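Local coordinates for protein O-ureido-L-serine synthase (Streptomyces lavendulae, PDB 3X43) that catalyses the addition of hydroxyurea to O-acetyl-L-serine to give O-ureido-L-serine for D-cycloserine biosynthesis, using pyridoxal 5'-phosphate as cofactor, at residues 180-185 with 229-234; 174-179 with 200-205; 40-45 with 150-155. One frame throughout, in Å; residues are numbered along the deposited sequence.

Overall arrangement
From the N terminus, contact 3 opens at 40-45, which carries the cofactor lysine, and closes a long loop at 150-155, joining the start of helix 43-56 to helix 147-164; the parallel sheet of strands 65-68, 88-91, 111-112 and 138-139 comes from the chain between. Contacts 2 and 1 follow and cross: the chain runs through 174-179, then 180-185, closes contact 2 at 200-205 and contact 1 at 229-234. Together they bind strand 171-175, helix 180-192, strand 197-203 and the loop before strand 238-242. All three contacts reach the cofactor; Thr181 OG1 lies 3.3 Å from His152 CE1, linking contacts 1 and 3.

Contact 1 (180-185 with 229-234); sequences GTLTGV and GVLDRS. With PLP (pyridoxal-5'-phosphate), chain J.
Thr183 and its neighbours on the first turns of helix 180-192, the helix whose N terminus faces the cofactor phosphate, meet the loop 229-234. With OG1 beside the backbone N (chi1 -69°), the Thr183 hydroxyl reaches the loop backbone, where Asp232 N donates to OG1 over 3.4 Å at 144°, a weak bond. The stronger partner of this hydroxyl is Thr179 O, one turn back in the chain. Thr183 CG2 lies 4.2 Å from Asp232 CB, the two side chains crossing at about a right angle. Beside them Leu182 CD2 touches Leu231 CD1 at 4.1 Å, methyl against methyl, and Val230 CG1 comes within 4.2 Å of Gly180 N. The loop also braces itself: Asp232 OD1 accepts from Ser234 N at 3.0 Å in an Asx turn and from Ser234 OG at 2.6 Å. Thr181 serves the cofactor, not the loop. Both its backbone N, at 3.1 Å, and its OG1, at 2.5 Å, bond to PLP O2P, two donors from one residue gripping a single oxygen. A phosphate held by amides and hydroxyls at a helix N terminus is characteristic of type II PLP enzymes.

Contact 2 (174-179 with 200-205); sequences TGFGTT and ALEPSN. With PLP (pyridoxal-5'-phosphate), chain J.
Thr174 pairs with Ala200 in a parallel bridge, CA to CA 5.2 Å, and Leu201 N donates to Thr174 O over 3.0 Å at 160°. The same carbonyl also receives a CA-H...O contact from Ala200 CA at 3.2 Å, so Thr174 O takes both a bond and a weaker contact from strand 197-203. The chains stay close at Gly175 and Leu201 and part from Phe176 onward, where side chains make the contact. Leu201 CG lies against Gly175 CA at 3.8 Å, close to a backbone that has no side chain to oppose it. Phe176 carries its ring across to Glu202 with CG between the backbone N and the carbonyl carbon (chi1 57°). At the edge of the ring, near its plane, Glu202 OE1 is 3.2 Å from Phe176 CZ, and the ring and carboxylate planes are only 27° apart. OE1 has a true donor elsewhere, Leu209 N in helix 208-211, which also packs on Phe176. Beyond Phe176 the chain turns round the cofactor phosphate: Gly177 N bonds to PLP O3P at 3.1 Å, while Thr178 N and OG1 both reach PLP O1P, at 2.9 and 2.7 Å. The contact thus spans the two strands of a beta-alpha-beta crossover whose helix, 180-192, starts directly after the phosphate loop. That helix covers the sheet face bearing Thr174 and Ala200 through Leu182; helix 264-279 packs on Leu201 at the other face, and strand 238-242 continues the sheet beyond 197-203.

Contact 3 (40-45 with 150-155); sequences GSVKDR and SYHRET. With PLP (pyridoxal-5'-phosphate), chain J.
Val42 and Arg45, on either side of the cofactor lysine, pack against His152, Tyr151 and Thr155 of helix 147-164 at the PLP site. Between them Lys43 leaves the backbone away from that helix, and its chain, bent at chi2 and chi4, brings NZ to the cofactor, where the 1.5 Å separation of Lys43 NZ and PLP C4A marks a covalent link. Ser41 sets up the turn leading into the helix, its OG accepting from Lys43 N at 2.8 Å. Val42 CG2 meets the edge of the His152 ring in its plane, 3.6 Å from CE1, and the same CE1 is touched by Arg45 CD at 3.8 Å. His152 ND1 is hydrogen-bonded to Thr156 OG1 of the same helix, which should limit the rotation of the ring. Arg45 runs extended from CG to NE past this imidazole, its guanidinium plane turned 40° from the ring. At the far end Arg45 NH1 gives a weak, bent bond to Thr155 OG1, 2.9 Å at 127°, the hydroxyl lying at the edge of the guanidinium near its plane. The charge is met more strongly by two salt bridges, from NE to Glu34 and from NH1 to Glu159. Thr155 OG1 in turn donates to Tyr151 O at 2.7 Å, from the opposite face of that carbonyl to Thr155 N. Arg45 O sits over one face of the Tyr151 ring, 3.7 Å from CD2. Around this buried junction, Tyr151 also packs on Leu48 and Ser49 of helix 43-56, and Thr181 of helix 180-192 touches both Val42 and His152. Ala165 of the second subunit lies against Tyr151 and Thr155, so helix 147-164 lies between helix 43-56 and the second subunit.

Contact 1 (180-185 with 229-234)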
# COMPACT_ATOMS: atom_id res chain seq x y z
N GLY B 180 11.93 -20.73 -11.61
CA GLY B 180 10.90 -19.78 -11.97
C GLY B 180 11.26 -18.34 -11.62
O GLY B 180 11.01 -17.43 -12.39
N THR B 181 11.84 -18.14 -10.44
CA THR B 181 12.21 -16.80 -10.00
C THR B 181 13.25 -16.17 -10.92
O THR B 181 13.06 -15.06 -11.43
CB THR B 181 12.77 -16.81 -8.57
OG1 THR B 181 11.81 -17.39 -7.67
CG2 THR B 181 13.09 -15.40 -8.12
N LEU B 182 14.35 -16.89 -11.11
CA LEU B 182 15.45 -16.42 -11.94
C LEU B 182 15.01 -16.17 -13.37
O LEU B 182 15.41 -15.19 -13.99
CB LEU B 182 16.60 -17.43 -11.91
CG LEU B 182 17.60 -17.43 -13.08
CD1 LEU B 182 18.50 -16.21 -13.00
CD2 LEU B 182 18.42 -18.71 -13.04
N THR B 183 14.19 -17.07 -13.90
CA THR B 183 13.71 -16.95 -15.26
C THR B 183 12.78 -15.76 -15.42
O THR B 183 13.00 -14.90 -16.28
CB THR B 183 12.98 -18.23 -15.70
OG1 THR B 183 13.94 -19.29 -15.83
CG2 THR B 183 12.26 -18.03 -17.03
N GLY B 184 11.75 -15.71 -14.58
CA GLY B 184 10.79 -14.62 -14.65
C GLY B 184 11.37 -13.24 -14.38
O GLY B 184 11.18 -12.31 -15.16
N VAL B 185 12.07 -13.08 -13.27
CA VAL B 185 12.65 -11.79 -12.94
C VAL B 185 13.73 -11.44 -13.97
O VAL B 185 13.80 -10.30 -14.44
CB VAL B 185 13.26 -11.80 -11.50
CG1 VAL B 185 14.06 -10.51 -11.23
CG2 VAL B 185 12.14 -11.92 -10.50
N GLY B 229 12.86 -27.58 -17.21
CA GLY B 229 12.60 -27.12 -18.56
C GLY B 229 12.04 -25.71 -18.61
O GLY B 229 11.93 -25.11 -19.67
N VAL B 230 11.67 -25.19 -17.44
CA VAL B 230 11.13 -23.84 -17.37
C VAL B 230 12.27 -22.82 -17.33
O VAL B 230 12.03 -21.61 -17.35
CB VAL B 230 10.21 -23.70 -16.13
CG1 VAL B 230 10.87 -22.83 -15.06
CG2 VAL B 230 8.88 -23.12 -16.55
N LEU B 231 13.51 -23.31 -17.30
CA LEU B 231 14.69 -22.45 -17.24
C LEU B 231 15.13 -21.83 -18.56
O LEU B 231 15.12 -22.49 -19.60
CB LEU B 231 15.86 -23.23 -16.64
CG LEU B 231 17.26 -22.63 -16.80
CD1 LEU B 231 17.35 -21.30 -16.08
CD2 LEU B 231 18.28 -23.59 -16.25
N ASP B 232 15.51 -20.57 -18.52
CA ASP B 232 16.00 -19.85 -19.69
C ASP B 232 17.35 -19.32 -19.25
O ASP B 232 17.49 -18.15 -18.91
CB ASP B 232 15.07 -18.68 -20.05
CG ASP B 232 15.69 -17.72 -21.07
OD1 ASP B 232 16.86 -17.93 -21.48
OD2 ASP B 232 15.02 -16.75 -21.47
N ARG B 233 18.36 -20.19 -19.27
CA ARG B 233 19.69 -19.80 -18.83
C ARG B 233 20.33 -18.65 -19.60
O ARG B 233 21.39 -18.15 -19.20
CB ARG B 233 20.61 -21.01 -18.83
CG ARG B 233 20.56 -21.86 -20.06
CD ARG B 233 21.49 -23.04 -19.89
NE ARG B 233 20.77 -24.24 -19.49
CZ ARG B 233 21.24 -25.47 -19.67
NH1 ARG B 233 22.42 -25.65 -20.24
NH2 ARG B 233 20.52 -26.52 -19.30
N SER B 234 19.71 -18.22 -20.68
CA SER B 234 20.26 -17.11 -21.47
C SER B 234 20.15 -15.81 -20.67
O SER B 234 20.85 -14.81 -20.94
CB SER B 234 19.48 -16.96 -22.79
OG SER B 234 18.33 -16.16 -22.62
N1 PLP J . 14.94 -21.52 -1.85
C2 PLP J . 13.87 -22.18 -1.24
C2A PLP J . 13.87 -22.49 0.25
C3 PLP J . 12.83 -22.55 -2.04
O3 PLP J . 11.74 -23.14 -1.51
C4 PLP J . 12.89 -22.25 -3.43
C4A PLP J . 11.65 -22.61 -4.34
C5 PLP J . 14.02 -21.58 -3.96
C6 PLP J . 15.01 -21.23 -3.16
C5A PLP J . 14.27 -21.38 -5.45
O4P PLP J . 13.27 -20.60 -6.11
P PLP J . 12.74 -20.91 -7.58
O1P PLP J . 12.13 -22.24 -7.53
O2P PLP J . 11.77 -19.88 -7.93
O3P PLP J . 13.91 -20.87 -8.47

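Contact 2 (174-179 with 200-205)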
# COMPACT_ATOMS: atom_id res chain seq x y z
N THR B 174 20.25 -14.48 -7.09
CA THR B 174 19.29 -15.51 -6.75
C THR B 174 19.81 -16.91 -7.03
O THR B 174 20.71 -17.10 -7.86
CB THR B 174 17.97 -15.33 -7.53
OG1 THR B 174 17.04 -16.35 -7.14
CG2 THR B 174 18.21 -15.44 -9.02
N GLY B 175 19.27 -17.87 -6.31
CA GLY B 175 19.63 -19.25 -6.54
C GLY B 175 18.45 -19.79 -7.32
O GLY B 175 17.51 -19.04 -7.62
N PHE B 176 18.46 -21.06 -7.68
CA PHE B 176 17.32 -21.61 -8.39
C PHE B 176 17.00 -23.03 -7.98
O PHE B 176 17.89 -23.81 -7.63
CB PHE B 176 17.55 -21.54 -9.90
CG PHE B 176 18.78 -22.25 -10.37
CD1 PHE B 176 18.73 -23.59 -10.75
CD2 PHE B 176 20.00 -21.58 -10.44
CE1 PHE B 176 19.87 -24.25 -11.20
CE2 PHE B 176 21.14 -22.23 -10.89
CZ PHE B 176 21.08 -23.57 -11.28
N GLY B 177 15.71 -23.33 -7.98
CA GLY B 177 15.23 -24.66 -7.63
C GLY B 177 14.43 -25.05 -8.85
O GLY B 177 14.85 -25.89 -9.64
N THR B 178 13.26 -24.43 -9.00
CA THR B 178 12.43 -24.69 -10.16
C THR B 178 12.88 -23.71 -11.24
O THR B 178 12.56 -23.88 -12.42
CB THR B 178 10.94 -24.45 -9.84
OG1 THR B 178 10.70 -23.04 -9.70
CG2 THR B 178 10.55 -25.16 -8.56
N THR B 179 13.65 -22.71 -10.82
CA THR B 179 14.19 -21.65 -11.69
C THR B 179 13.15 -20.62 -12.13
O THR B 179 13.45 -19.73 -12.93
CB THR B 179 14.90 -22.22 -12.96
OG1 THR B 179 13.93 -22.56 -13.96
CG2 THR B 179 15.73 -23.43 -12.61
N ALA B 200 23.22 -15.73 -10.87
CA ALA B 200 22.63 -16.99 -10.47
C ALA B 200 23.67 -17.86 -9.77
O ALA B 200 24.74 -18.12 -10.31
CB ALA B 200 22.06 -17.72 -11.68
N LEU B 201 23.35 -18.30 -8.56
CA LEU B 201 24.26 -19.11 -7.80
C LEU B 201 23.82 -20.56 -7.72
O LEU B 201 22.64 -20.87 -7.86
CB LEU B 201 24.42 -18.54 -6.38
CG LEU B 201 23.25 -18.68 -5.41
CD1 LEU B 201 23.30 -20.03 -4.71
CD2 LEU B 201 23.33 -17.57 -4.39
N GLU B 202 24.79 -21.44 -7.49
CA GLU B 202 24.56 -22.87 -7.38
C GLU B 202 25.38 -23.40 -6.21
O GLU B 202 26.46 -22.88 -5.91
CB GLU B 202 25.03 -23.58 -8.65
CG GLU B 202 24.07 -23.53 -9.81
CD GLU B 202 24.43 -24.55 -10.87
OE1 GLU B 202 23.66 -25.53 -11.05
OE2 GLU B 202 25.49 -24.37 -11.50
N PRO B 203 24.88 -24.43 -5.52
CA PRO B 203 25.64 -24.99 -4.40
C PRO B 203 27.00 -25.48 -4.91
O PRO B 203 27.08 -26.10 -5.98
CB PRO B 203 24.76 -26.14 -3.89
CG PRO B 203 23.39 -25.86 -4.45
CD PRO B 203 23.60 -25.12 -5.73
N SER B 204 28.07 -25.22 -4.15
CA SER B 204 29.42 -25.63 -4.55
C SER B 204 29.57 -27.06 -5.06
O SER B 204 30.26 -27.32 -6.05
CB SER B 204 30.39 -25.40 -3.40
OG SER B 204 30.97 -24.11 -3.50
N ASN B 205 28.91 -28.00 -4.38
CA ASN B 205 28.98 -29.40 -4.78
C ASN B 205 28.03 -29.71 -5.95
O ASN B 205 28.31 -30.58 -6.77
CB ASN B 205 28.66 -30.32 -3.59
CG ASN B 205 27.77 -29.65 -2.55
OD1 ASN B 205 27.38 -28.49 -2.69
ND2 ASN B 205 27.43 -30.39 -1.50
N1 PLP J . 14.94 -21.52 -1.85
C2 PLP J . 13.87 -22.18 -1.24
C2A PLP J . 13.87 -22.49 0.25
C3 PLP J . 12.83 -22.55 -2.04
O3 PLP J . 11.74 -23.14 -1.51
C4 PLP J . 12.89 -22.25 -3.43
C4A PLP J . 11.65 -22.61 -4.34
C5 PLP J . 14.02 -21.58 -3.96
C6 PLP J . 15.01 -21.23 -3.16
C5A PLP J . 14.27 -21.38 -5.45
O4P PLP J . 13.27 -20.60 -6.11
P PLP J . 12.74 -20.91 -7.58
O1P PLP J . 12.13 -22.24 -7.53
O2P PLP J . 11.77 -19.88 -7.93
O3P PLP J . 13.91 -20.87 -8.47

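Contact 3 (40-45 with 150-155)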
# COMPACT_ATOMS: atom_id res chain seq x y z
N GLY B 40 4.78 -18.41 3.95
CA GLY B 40 6.12 -18.36 4.52
C GLY B 40 7.24 -18.59 3.53
O GLY B 40 8.39 -18.82 3.93
N SER B 41 6.92 -18.54 2.25
CA SER B 41 7.92 -18.75 1.23
C SER B 41 7.48 -18.25 -0.14
O SER B 41 6.30 -17.99 -0.39
CB SER B 41 8.27 -20.24 1.14
OG SER B 41 7.95 -20.78 -0.13
N VAL B 42 8.46 -18.13 -1.03
CA VAL B 42 8.21 -17.66 -2.37
C VAL B 42 7.33 -18.62 -3.16
O VAL B 42 6.78 -18.26 -4.21
CB VAL B 42 9.56 -17.44 -3.13
CG1 VAL B 42 10.31 -18.75 -3.27
CG2 VAL B 42 9.31 -16.82 -4.48
N LYS B 43 7.16 -19.84 -2.65
CA LYS B 43 6.35 -20.84 -3.33
C LYS B 43 4.89 -20.48 -3.39
O LYS B 43 4.13 -21.07 -4.15
CB LYS B 43 6.51 -22.20 -2.67
CG LYS B 43 7.85 -22.83 -2.94
CD LYS B 43 8.25 -22.64 -4.39
CE LYS B 43 9.35 -23.60 -4.72
NZ LYS B 43 10.45 -23.31 -3.79
N ASP B 44 4.48 -19.52 -2.57
CA ASP B 44 3.09 -19.11 -2.57
C ASP B 44 2.77 -18.57 -3.95
O ASP B 44 1.63 -18.64 -4.40
CB ASP B 44 2.84 -18.03 -1.54
CG ASP B 44 2.58 -18.59 -0.16
OD1 ASP B 44 2.20 -17.79 0.72
OD2 ASP B 44 2.76 -19.81 0.04
N ARG B 45 3.78 -18.04 -4.62
CA ARG B 45 3.57 -17.46 -5.93
C ARG B 45 3.22 -18.49 -7.00
O ARG B 45 2.17 -18.38 -7.64
CB ARG B 45 4.80 -16.64 -6.35
CG ARG B 45 5.21 -15.58 -5.32
CD ARG B 45 6.15 -14.56 -5.93
NE ARG B 45 6.58 -13.56 -4.96
CZ ARG B 45 6.17 -12.29 -4.95
NH1 ARG B 45 5.31 -11.86 -5.86
NH2 ARG B 45 6.62 -11.46 -4.03
N SER B 150 5.84 -17.28 -15.13
CA SER B 150 4.88 -16.26 -15.52
C SER B 150 4.48 -15.35 -14.37
O SER B 150 4.49 -14.13 -14.50
CB SER B 150 3.62 -16.91 -16.11
OG SER B 150 3.69 -16.89 -17.52
N TYR B 151 4.12 -15.94 -13.24
CA TYR B 151 3.73 -15.17 -12.08
C TYR B 151 4.88 -14.27 -11.61
O TYR B 151 4.65 -13.16 -11.13
CB TYR B 151 3.28 -16.10 -10.94
CG TYR B 151 2.24 -15.46 -10.05
CD1 TYR B 151 0.91 -15.33 -10.47
CD2 TYR B 151 2.60 -14.90 -8.82
CE1 TYR B 151 -0.03 -14.65 -9.70
CE2 TYR B 151 1.67 -14.22 -8.05
CZ TYR B 151 0.36 -14.10 -8.49
OH TYR B 151 -0.55 -13.39 -7.73
N HIS B 152 6.11 -14.74 -11.76
CA HIS B 152 7.27 -13.97 -11.34
C HIS B 152 7.50 -12.77 -12.25
O HIS B 152 7.96 -11.71 -11.81
CB HIS B 152 8.53 -14.85 -11.31
CG HIS B 152 8.56 -15.80 -10.15
ND1 HIS B 152 8.82 -15.39 -8.86
CD2 HIS B 152 8.30 -17.13 -10.08
CE1 HIS B 152 8.72 -16.42 -8.04
NE2 HIS B 152 8.40 -17.49 -8.76
N ARG B 153 7.16 -12.93 -13.53
CA ARG B 153 7.31 -11.85 -14.50
C ARG B 153 6.37 -10.71 -14.16
O ARG B 153 6.73 -9.53 -14.24
CB ARG B 153 6.96 -12.36 -15.89
CG ARG B 153 8.10 -12.98 -16.64
CD ARG B 153 7.73 -13.25 -18.08
NE ARG B 153 8.37 -14.47 -18.54
CZ ARG B 153 7.73 -15.61 -18.77
NH1 ARG B 153 6.42 -15.67 -18.58
NH2 ARG B 153 8.41 -16.69 -19.15
N GLU B 154 5.16 -11.07 -13.78
CA GLU B 154 4.12 -10.10 -13.49
C GLU B 154 4.06 -9.56 -12.07
O GLU B 154 3.60 -8.44 -11.86
CB GLU B 154 2.76 -10.68 -13.89
CG GLU B 154 2.68 -11.01 -15.39
CD GLU B 154 1.69 -12.11 -15.72
OE1 GLU B 154 0.54 -12.07 -15.21
OE2 GLU B 154 2.05 -13.03 -16.50
N THR B 155 4.53 -10.33 -11.08
CA THR B 155 4.49 -9.83 -9.72
C THR B 155 5.89 -9.51 -9.17
O THR B 155 6.25 -8.34 -9.01
CB THR B 155 3.79 -10.83 -8.79
OG1 THR B 155 4.57 -12.02 -8.69
CG2 THR B 155 2.42 -11.18 -9.34
N1 PLP J . 14.94 -21.52 -1.85
C2 PLP J . 13.87 -22.18 -1.24
C2A PLP J . 13.87 -22.49 0.25
C3 PLP J . 12.83 -22.55 -2.04
O3 PLP J . 11.74 -23.14 -1.51
C4 PLP J . 12.89 -22.25 -3.43
C4A PLP J . 11.65 -22.61 -4.34
C5 PLP J . 14.02 -21.58 -3.96
C6 PLP J . 15.01 -21.23 -3.16
C5A PLP J . 14.27 -21.38 -5.45
O4P PLP J . 13.27 -20.60 -6.11
P PLP J . 12.74 -20.91 -7.58
O1P PLP J . 12.13 -22.24 -7.53
O2P PLP J . 11.77 -19.88 -7.93
O3P PLP J . 13.91 -20.87 -8.47